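Local structure of DotI (Legionella pneumophila, 3WZ4) at residues 5-10 and 88-93; 12-17 and 113-118. The protein is a component of an inner-membrane complex essential for type IVB secretion, of which the periplasmic domain is described here. One frame throughout, in Å; residues are numbered along the deposited sequence. Where two conformers were deposited one is given.

Contact 1. Residues 5-10 and 88-93; sequences QSDSAV and YSWRVQ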
ATOM      1  N   GLN A   5       0.930  19.647   3.626  1.00 44.96           N
ATOM      2  CA  GLN A   5       1.646  18.376   3.663  1.00 40.37           C
ATOM      3  C   GLN A   5       3.151  18.577   3.797  1.00 36.24           C
ATOM      4  O   GLN A   5       3.743  19.406   3.106  1.00 42.15           O
ATOM      5  CB  GLN A   5       1.349  17.564   2.399  1.00 36.65           C
ATOM      6  CG  GLN A   5      -0.115  17.554   1.987  1.00 42.30           C
ATOM      7  CD  GLN A   5      -0.991  16.793   2.958  1.00 37.39           C
ATOM      8  OE1 GLN A   5      -0.495  16.141   3.877  1.00 38.18           O
ATOM      9  NE2 GLN A   5      -2.303  16.868   2.759  1.00 40.08           N
ATOM     10  N   SER A   6       3.763  17.811   4.689  1.00 31.53           N
ATOM     11  CA  SER A   6       5.208  17.819   4.832  1.00 30.28           C
ATOM     12  C   SER A   6       5.779  16.565   4.180  1.00 26.18           C
ATOM     13  O   SER A   6       5.083  15.560   4.041  1.00 24.20           O
ATOM     14  CB  SER A   6       5.593  17.873   6.311  1.00 26.55           C
ATOM     15  OG  SER A   6       7.001  17.891   6.471  1.00 30.09           O
ATOM     16  N   ASP A   7       7.039  16.626   3.768  1.00 22.01           N
ATOM     17  CA  ASP A   7       7.706  15.444   3.239  1.00 20.25           C
ATOM     18  C   ASP A   7       7.692  14.319   4.274  1.00 19.34           C
ATOM     19  O   ASP A   7       7.341  13.179   3.962  1.00 16.28           O
ATOM     20  CB  ASP A   7       9.143  15.772   2.833  1.00 14.69           C
ATOM     21  CG  ASP A   7       9.241  16.348   1.429  1.00 15.32           C
ATOM     22  OD1 ASP A   7       8.195  16.695   0.838  1.00 15.86           O
ATOM     23  OD2 ASP A   7      10.371  16.456   0.917  1.00 11.53           O
ATOM     24  N   SER A   8       8.067  14.649   5.505  1.00 19.06           N
ATOM     25  CA  SER A   8       8.138  13.664   6.581  1.00 21.99           C
ATOM     26  C   SER A   8       6.764  13.090   6.893  1.00 22.35           C
ATOM     27  O   SER A   8       6.630  11.897   7.169  1.00 24.75           O
ATOM     28  CB  SER A   8       8.744  14.282   7.840  1.00 24.77           C
ATOM     29  OG  SER A   8       7.891  15.277   8.373  1.00 25.87           O
ATOM     30  N   ALA A   9       5.743  13.940   6.846  1.00 22.34           N
ATOM     31  CA  ALA A   9       4.375  13.492   7.079  1.00 21.97           C
ATOM     32  C   ALA A   9       3.919  12.529   5.989  1.00 23.67           C
ATOM     33  O   ALA A   9       3.338  11.482   6.278  1.00 22.18           O
ATOM     34  CB  ALA A   9       3.436  14.681   7.156  1.00 24.45           C
ATOM     35  N   VAL A  10       4.177  12.895   4.738  1.00 19.67           N
ATOM     36  CA  VAL A  10       3.814  12.055   3.602  1.00 20.47           C
ATOM     37  C   VAL A  10       4.510  10.696   3.683  1.00 15.09           C
ATOM     38  O   VAL A  10       3.924   9.669   3.347  1.00 13.69           O
ATOM     39  CB  VAL A  10       4.167  12.733   2.265  1.00 17.99           C
ATOM     40  CG1 VAL A  10       3.993  11.759   1.111  1.00 14.21           C
ATOM     41  CG2 VAL A  10       3.321  13.985   2.059  1.00 17.59           C
ATOM     42  N   TYR A  88       0.582  18.504  -6.864  1.00 12.84           N
ATOM     43  CA  TYR A  88       1.871  18.190  -6.266  1.00 14.17           C
ATOM     44  C   TYR A  88       1.908  16.719  -5.883  1.00 13.44           C
ATOM     45  O   TYR A  88       0.937  16.185  -5.347  1.00 14.32           O
ATOM     46  CB  TYR A  88       2.147  19.067  -5.041  1.00 15.06           C
ATOM     47  CG  TYR A  88       3.625  19.228  -4.758  1.00 16.69           C
ATOM     48  CD1 TYR A  88       4.311  18.306  -3.975  1.00 15.57           C
ATOM     49  CD2 TYR A  88       4.340  20.291  -5.293  1.00 16.82           C
ATOM     50  CE1 TYR A  88       5.662  18.447  -3.724  1.00 15.41           C
ATOM     51  CE2 TYR A  88       5.692  20.439  -5.047  1.00 15.54           C
ATOM     52  CZ  TYR A  88       6.345  19.516  -4.263  1.00 13.38           C
ATOM     53  OH  TYR A  88       7.687  19.661  -4.018  1.00 13.65           O
ATOM     54  N   SER A  89       3.031  16.064  -6.162  1.00 10.67           N
ATOM     55  CA  SER A  89       3.122  14.621  -5.990  1.00 11.50           C
ATOM     56  C   SER A  89       4.447  14.165  -5.385  1.00 11.53           C
ATOM     57  O   SER A  89       5.432  14.900  -5.388  1.00 11.37           O
ATOM     58  CB  SER A  89       2.894  13.922  -7.330  1.00 14.30           C
ATOM     59  OG  SER A  89       1.649  14.296  -7.888  1.00 16.08           O
ATOM     60  N   TRP A  90       4.452  12.939  -4.874  1.00 11.84           N
ATOM     61  CA  TRP A  90       5.633  12.336  -4.277  1.00 11.43           C
ATOM     62  C   TRP A  90       5.754  10.896  -4.734  1.00 13.67           C
ATOM     63  O   TRP A  90       4.796  10.128  -4.641  1.00 14.65           O
ATOM     64  CB  TRP A  90       5.522  12.312  -2.750  1.00 11.56           C
ATOM     65  CG  TRP A  90       5.490  13.647  -2.082  1.00 12.48           C
ATOM     66  CD1 TRP A  90       6.546  14.313  -1.527  1.00 13.15           C
ATOM     67  CD2 TRP A  90       4.339  14.468  -1.866  1.00 13.52           C
ATOM     68  NE1 TRP A  90       6.123  15.503  -0.988  1.00 11.65           N
ATOM     69  CE2 TRP A  90       4.773  15.623  -1.184  1.00 12.16           C
ATOM     70  CE3 TRP A  90       2.984  14.341  -2.186  1.00 12.14           C
ATOM     71  CZ2 TRP A  90       3.900  16.645  -0.820  1.00 14.76           C
ATOM     72  CZ3 TRP A  90       2.120  15.358  -1.825  1.00 15.11           C
ATOM     73  CH2 TRP A  90       2.581  16.495  -1.149  1.00 15.41           C
ATOM     74  N   ARG A  91       6.927  10.518  -5.227  1.00 12.72           N
ATOM     75  CA  ARG A  91       7.189   9.114  -5.516  0.50 15.00           C
ATOM     76  C   ARG A  91       7.962   8.517  -4.347  1.00 12.59           C
ATOM     77  O   ARG A  91       9.131   8.837  -4.130  1.00 13.30           O
ATOM     78  CB  ARG A  91       7.950   8.953  -6.834  0.50 15.63           C
ATOM     79  CG  ARG A  91       7.631   7.651  -7.557  0.50 20.75           C
ATOM     80  CD  ARG A  91       8.254   7.594  -8.947  0.50 24.76           C
ATOM     81  NE  ARG A  91       7.714   8.610  -9.849  0.50 25.69           N
ATOM     82  CZ  ARG A  91       6.626   8.448 -10.597  0.50 21.18           C
ATOM     83  NH1 ARG A  91       5.946   7.311 -10.550  0.50 19.93           N
ATOM     84  NH2 ARG A  91       6.215   9.427 -11.392  0.50 20.59           N
ATOM     85  N   VAL A  92       7.290   7.658  -3.585  1.00  9.57           N
ATOM     86  CA  VAL A  92       7.854   7.095  -2.362  1.00 10.87           C
ATOM     87  C   VAL A  92       8.140   5.599  -2.464  1.00 13.33           C
ATOM     88  O   VAL A  92       7.314   4.831  -2.952  1.00 13.21           O
ATOM     89  CB  VAL A  92       6.917   7.333  -1.163  1.00 10.97           C
ATOM     90  CG1 VAL A  92       7.392   6.552   0.051  1.00  8.84           C
ATOM     91  CG2 VAL A  92       6.818   8.823  -0.855  1.00 12.07           C
ATOM     92  N   GLN A  93       9.309   5.194  -1.981  1.00 12.14           N
ATOM     93  CA  GLN A  93       9.724   3.803  -2.049  1.00 14.71           C
ATOM     94  C   GLN A  93      10.125   3.281  -0.674  1.00 15.48           C
ATOM     95  O   GLN A  93      10.775   3.983   0.102  1.00 14.34           O
ATOM     96  CB  GLN A  93      10.887   3.651  -3.026  1.00 12.27           C
ATOM     97  CG  GLN A  93      11.315   2.216  -3.256  1.00 15.93           C
ATOM     98  CD  GLN A  93      12.336   2.090  -4.365  1.00 18.47           C
ATOM     99  OE1 GLN A  93      11.984   2.036  -5.544  1.00 20.04           O
ATOM    100  NE2 GLN A  93      13.613   2.058  -3.995  1.00 14.89           N
TER
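The first turn of helix 7-21, entered from the N-cap Ser6, lies over strand 87-101 with Val10 CA 8.1 Å from Trp90 CA. Trp90 does most of the work, because its indole is met both on a face and at an edge. Val10 CG2 sits above the centre of the six-membered ring, 3.9 Å from its centroid, in a CH-pi contact. With Val10 CG1 anti to the backbone N (chi1 171°), the second methyl also faces the ring, CG1 lying 4.0 Å from Trp90 CG. Tyr88 CD1 covers the opposite face near the rim. At the nitrogen edge, Trp90 NE1 gives its hydrogen to Asp7 OD1 over 3.0 Å, with 152° at the hydrogen. The bond lies close to the indole plane but reaches OD1 from above the carboxylate, which stands 84° to the ring. Asp7 OD2 forms a salt bridge with Lys81, so the two oxygens serve different partners. Gln5 brings CB to Trp90 CH2 at 3.9 Å, while its OE1 is hydrogen-bonded to Arg127. The indole thus lies between the start of the helix and its own strand, which is held between strands 67-84 and 106-119, and also touches Ile129 of strand 129-138.

Contact 2. Residues 12-17 and 113-118; sequences QWANQA and VTMLIT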
ATOM      1  N   GLN A  12       5.689   9.043   6.542  1.00 19.13           N
ATOM      2  CA  GLN A  12       5.066   8.255   7.601  1.00 23.81           C
ATOM      3  C   GLN A  12       3.751   7.664   7.112  1.00 21.80           C
ATOM      4  O   GLN A  12       3.440   6.501   7.374  1.00 23.25           O
ATOM      5  CB  GLN A  12       4.820   9.103   8.852  1.00 25.04           C
ATOM      6  CG  GLN A  12       6.087   9.595   9.534  1.00 29.85           C
ATOM      7  CD  GLN A  12       5.855   9.961  10.990  1.00 43.51           C
ATOM      8  OE1 GLN A  12       5.039   9.340  11.676  1.00 46.96           O
ATOM      9  NE2 GLN A  12       6.568  10.974  11.467  1.00 43.97           N
ATOM     10  N   TRP A  13       2.990   8.473   6.385  1.00 18.74           N
ATOM     11  CA  TRP A  13       1.714   8.045   5.832  1.00 17.45           C
ATOM     12  C   TRP A  13       1.887   6.914   4.814  1.00 20.72           C
ATOM     13  O   TRP A  13       1.149   5.926   4.840  1.00 17.84           O
ATOM     14  CB  TRP A  13       1.005   9.236   5.193  1.00 17.14           C
ATOM     15  CG  TRP A  13      -0.385   8.951   4.724  1.00 22.51           C
ATOM     16  CD1 TRP A  13      -1.531   9.028   5.462  1.00 22.58           C
ATOM     17  CD2 TRP A  13      -0.784   8.561   3.405  1.00 18.45           C
ATOM     18  NE1 TRP A  13      -2.618   8.703   4.686  1.00 22.19           N
ATOM     19  CE2 TRP A  13      -2.186   8.415   3.418  1.00 18.84           C
ATOM     20  CE3 TRP A  13      -0.091   8.319   2.215  1.00 19.20           C
ATOM     21  CZ2 TRP A  13      -2.907   8.038   2.289  1.00 17.84           C
ATOM     22  CZ3 TRP A  13      -0.810   7.943   1.094  1.00 19.24           C
ATOM     23  CH2 TRP A  13      -2.204   7.807   1.140  1.00 16.05           C
ATOM     24  N   ALA A  14       2.857   7.067   3.917  1.00 17.81           N
ATOM     25  CA  ALA A  14       3.139   6.050   2.908  1.00 16.21           C
ATOM     26  C   ALA A  14       3.557   4.738   3.567  1.00 14.68           C
ATOM     27  O   ALA A  14       3.223   3.654   3.088  1.00 12.98           O
ATOM     28  CB  ALA A  14       4.223   6.535   1.949  1.00 12.39           C
ATOM     29  N   ASN A  15       4.289   4.851   4.670  1.00 13.98           N
ATOM     30  CA  ASN A  15       4.688   3.696   5.461  1.00 14.78           C
ATOM     31  C   ASN A  15       3.466   2.939   5.968  1.00 16.26           C
ATOM     32  O   ASN A  15       3.406   1.715   5.882  1.00 15.84           O
ATOM     33  CB  ASN A  15       5.555   4.144   6.641  1.00 21.46           C
ATOM     34  CG  ASN A  15       6.147   2.980   7.416  1.00 22.93           C
ATOM     35  OD1 ASN A  15       5.668   1.850   7.329  1.00 23.59           O
ATOM     36  ND2 ASN A  15       7.194   3.256   8.187  1.00 27.68           N
ATOM     37  N   GLN A  16       2.492   3.678   6.491  1.00 16.53           N
ATOM     38  CA  GLN A  16       1.263   3.081   7.005  1.00 17.82           C
ATOM     39  C   GLN A  16       0.486   2.375   5.900  1.00 14.74           C
ATOM     40  O   GLN A  16       0.041   1.239   6.070  1.00 14.69           O
ATOM     41  CB  GLN A  16       0.370   4.148   7.641  1.00 18.51           C
ATOM     42  CG  GLN A  16       1.048   4.987   8.708  1.00 29.59           C
ATOM     43  CD  GLN A  16       0.167   6.128   9.192  1.00 38.93           C
ATOM     44  OE1 GLN A  16       0.616   7.270   9.304  1.00 39.17           O
ATOM     45  NE2 GLN A  16      -1.094   5.822   9.478  1.00 38.60           N
ATOM     46  N   ALA A  17       0.321   3.058   4.771  1.00 12.06           N
ATOM     47  CA  ALA A  17      -0.450   2.523   3.654  1.00 17.58           C
ATOM     48  C   ALA A  17       0.165   1.237   3.109  1.00 12.77           C
ATOM     49  O   ALA A  17      -0.548   0.280   2.794  1.00 13.67           O
ATOM     50  CB  ALA A  17      -0.587   3.571   2.547  1.00 12.89           C
ATOM     51  N   VAL A 113       8.085  -1.675  -2.146  1.00 15.55           N
ATOM     52  CA  VAL A 113       6.858  -1.000  -2.544  1.00 15.37           C
ATOM     53  C   VAL A 113       7.184   0.384  -3.097  1.00 13.67           C
ATOM     54  O   VAL A 113       7.931   1.150  -2.487  1.00 12.22           O
ATOM     55  CB  VAL A 113       5.878  -0.858  -1.364  1.00 12.34           C
ATOM     56  CG1 VAL A 113       4.620  -0.130  -1.802  1.00 13.32           C
ATOM     57  CG2 VAL A 113       5.534  -2.226  -0.787  1.00 12.42           C
ATOM     58  N   THR A 114       6.636   0.696  -4.264  1.00 14.46           N
ATOM     59  CA  THR A 114       6.812   2.019  -4.840  1.00 14.07           C
ATOM     60  C   THR A 114       5.449   2.655  -5.066  1.00 15.42           C
ATOM     61  O   THR A 114       4.584   2.080  -5.729  1.00 14.44           O
ATOM     62  CB  THR A 114       7.606   1.968  -6.155  1.00 15.90           C
ATOM     63  OG1 THR A 114       8.764   1.143  -5.979  1.00 15.25           O
ATOM     64  CG2 THR A 114       8.044   3.364  -6.568  1.00 16.12           C
HETATM   65  N   MSE A 115       5.259   3.840  -4.499  1.00 13.65           N
HETATM   66  CA  MSE A 115       3.971   4.514  -4.547  1.00 13.48           C
HETATM   67  C   MSE A 115       4.078   5.898  -5.175  1.00 13.81           C
HETATM   68  O   MSE A 115       5.021   6.646  -4.907  1.00 14.46           O
HETATM   69  CB  MSE A 115       3.388   4.643  -3.135  1.00 11.53           C
HETATM   70  CG  MSE A 115       3.042   3.322  -2.462  1.00 13.96           C
HETATM   71 SE   MSE A 115       2.790   3.504  -0.525  1.00 20.28          SE
HETATM   72  CE  MSE A 115       4.664   3.545   0.021  1.00 15.86           C
ATOM     73  N   LEU A 116       3.111   6.231  -6.019  1.00 10.93           N
ATOM     74  CA  LEU A 116       2.944   7.605  -6.460  1.00 14.12           C
ATOM     75  C   LEU A 116       1.844   8.229  -5.615  1.00 11.25           C
ATOM     76  O   LEU A 116       0.705   7.768  -5.625  1.00 12.45           O
ATOM     77  CB  LEU A 116       2.595   7.674  -7.950  1.00 12.44           C
ATOM     78  CG  LEU A 116       2.315   9.076  -8.501  1.00 14.20           C
ATOM     79  CD1 LEU A 116       3.542   9.965  -8.369  1.00 13.73           C
ATOM     80  CD2 LEU A 116       1.850   9.014  -9.950  1.00 14.38           C
ATOM     81  N   ILE A 117       2.194   9.263  -4.863  1.00 14.53           N
ATOM     82  CA  ILE A 117       1.239   9.918  -3.982  1.00 12.58           C
ATOM     83  C   ILE A 117       0.943  11.328  -4.477  1.00 13.43           C
ATOM     84  O   ILE A 117       1.859  12.081  -4.808  1.00 12.69           O
ATOM     85  CB  ILE A 117       1.766   9.964  -2.533  1.00 14.83           C
ATOM     86  CG1 ILE A 117       1.892   8.544  -1.978  1.00 14.71           C
ATOM     87  CG2 ILE A 117       0.863  10.817  -1.652  1.00 10.85           C
ATOM     88  CD1 ILE A 117       2.431   8.485  -0.568  1.00 17.73           C
ATOM     89  N   THR A 118      -0.338  11.678  -4.542  1.00 11.42           N
ATOM     90  CA  THR A 118      -0.734  12.988  -5.043  1.00 14.95           C
ATOM     91  C   THR A 118      -1.696  13.710  -4.107  1.00 16.82           C
ATOM     92  O   THR A 118      -2.510  13.087  -3.427  1.00 13.87           O
ATOM     93  CB  THR A 118      -1.387  12.883  -6.434  1.00 18.19           C
ATOM     94  OG1 THR A 118      -2.625  12.171  -6.328  1.00 25.31           O
ATOM     95  CG2 THR A 118      -0.469  12.147  -7.397  1.00 20.37           C
TER
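Trp13 O accepts the backbone hydrogen of Ala17 N at 3.0 Å, a regular helical bond in the turn whose Trp13 and Ala14 side chains meet Ile117 of the strand. Across the interface itself the contact is apolar, and it is an example of a helix packed on a sheet through a small residue, Ala14, set against longer strand side chains. The axes of 12-17 and 113-118 come within 10.1 Å, their N-to-C directions make an angle of 123°, and Ala14 CA is 7.7 Å from Met115 CA. Ala14 points its methyl at the strand, where two longer side chains receive it. Ile117 CD1 approaches to 3.7 Å from Ala14 CB, and Met115 CE to 3.6 Å from the same carbon. Met115, present as selenomethionine, bends at its last torsion (chi3 -79°), which brings the terminal methyl beside the helix backbone as well, with CE 3.4 Å from Ala14 O. Ile117 has a second neighbour in Trp13. The indole extends with CG anti to the backbone N (chi1 -174°), and its benzo edge, rather than a face, meets the isoleucine tip, Trp13 CZ3 lying 3.7 Å from Ile117 CD1. That one methyl touches both the alanine, through its CB, and the in-plane rim of the tryptophan. Beyond the two segments, Trp13 meets the ring of Phe39 at a steep inclination and touches Ile129 and Ile131 of strand 129-138, while Val92 of strand 87-101 touches Ala14. All four residues that touch across the contact are buried. A long N-terminal helix laid over a curved antiparallel sheet, with apolar side chains filling the interface, is consistent with the NTF2-like fold to whose clan this family belongs.

In the fold
Contacts 1 and 2 lie about 8 Å apart, centre to centre, and share helix 7-21, whose start serves contact 1 and whose middle serves contact 2. Along the chain their segments alternate: 5-10, 12-17, 88-93, 113-118. Strands 87-101 and 106-119 are consecutive antiparallel neighbours in the sheet, joined between the contacts by probable hydrogen bonds, Trp90 N to Ile117 O at 2.7 Å and Met115 N to Val92 O at 2.8 Å. Contact 2 is close to the centre of the chain, whereas contact 1 is farther out and only partly buried. Together they lay the N-terminal helix of this periplasmic domain across two adjoining strands formed much later in the sequence.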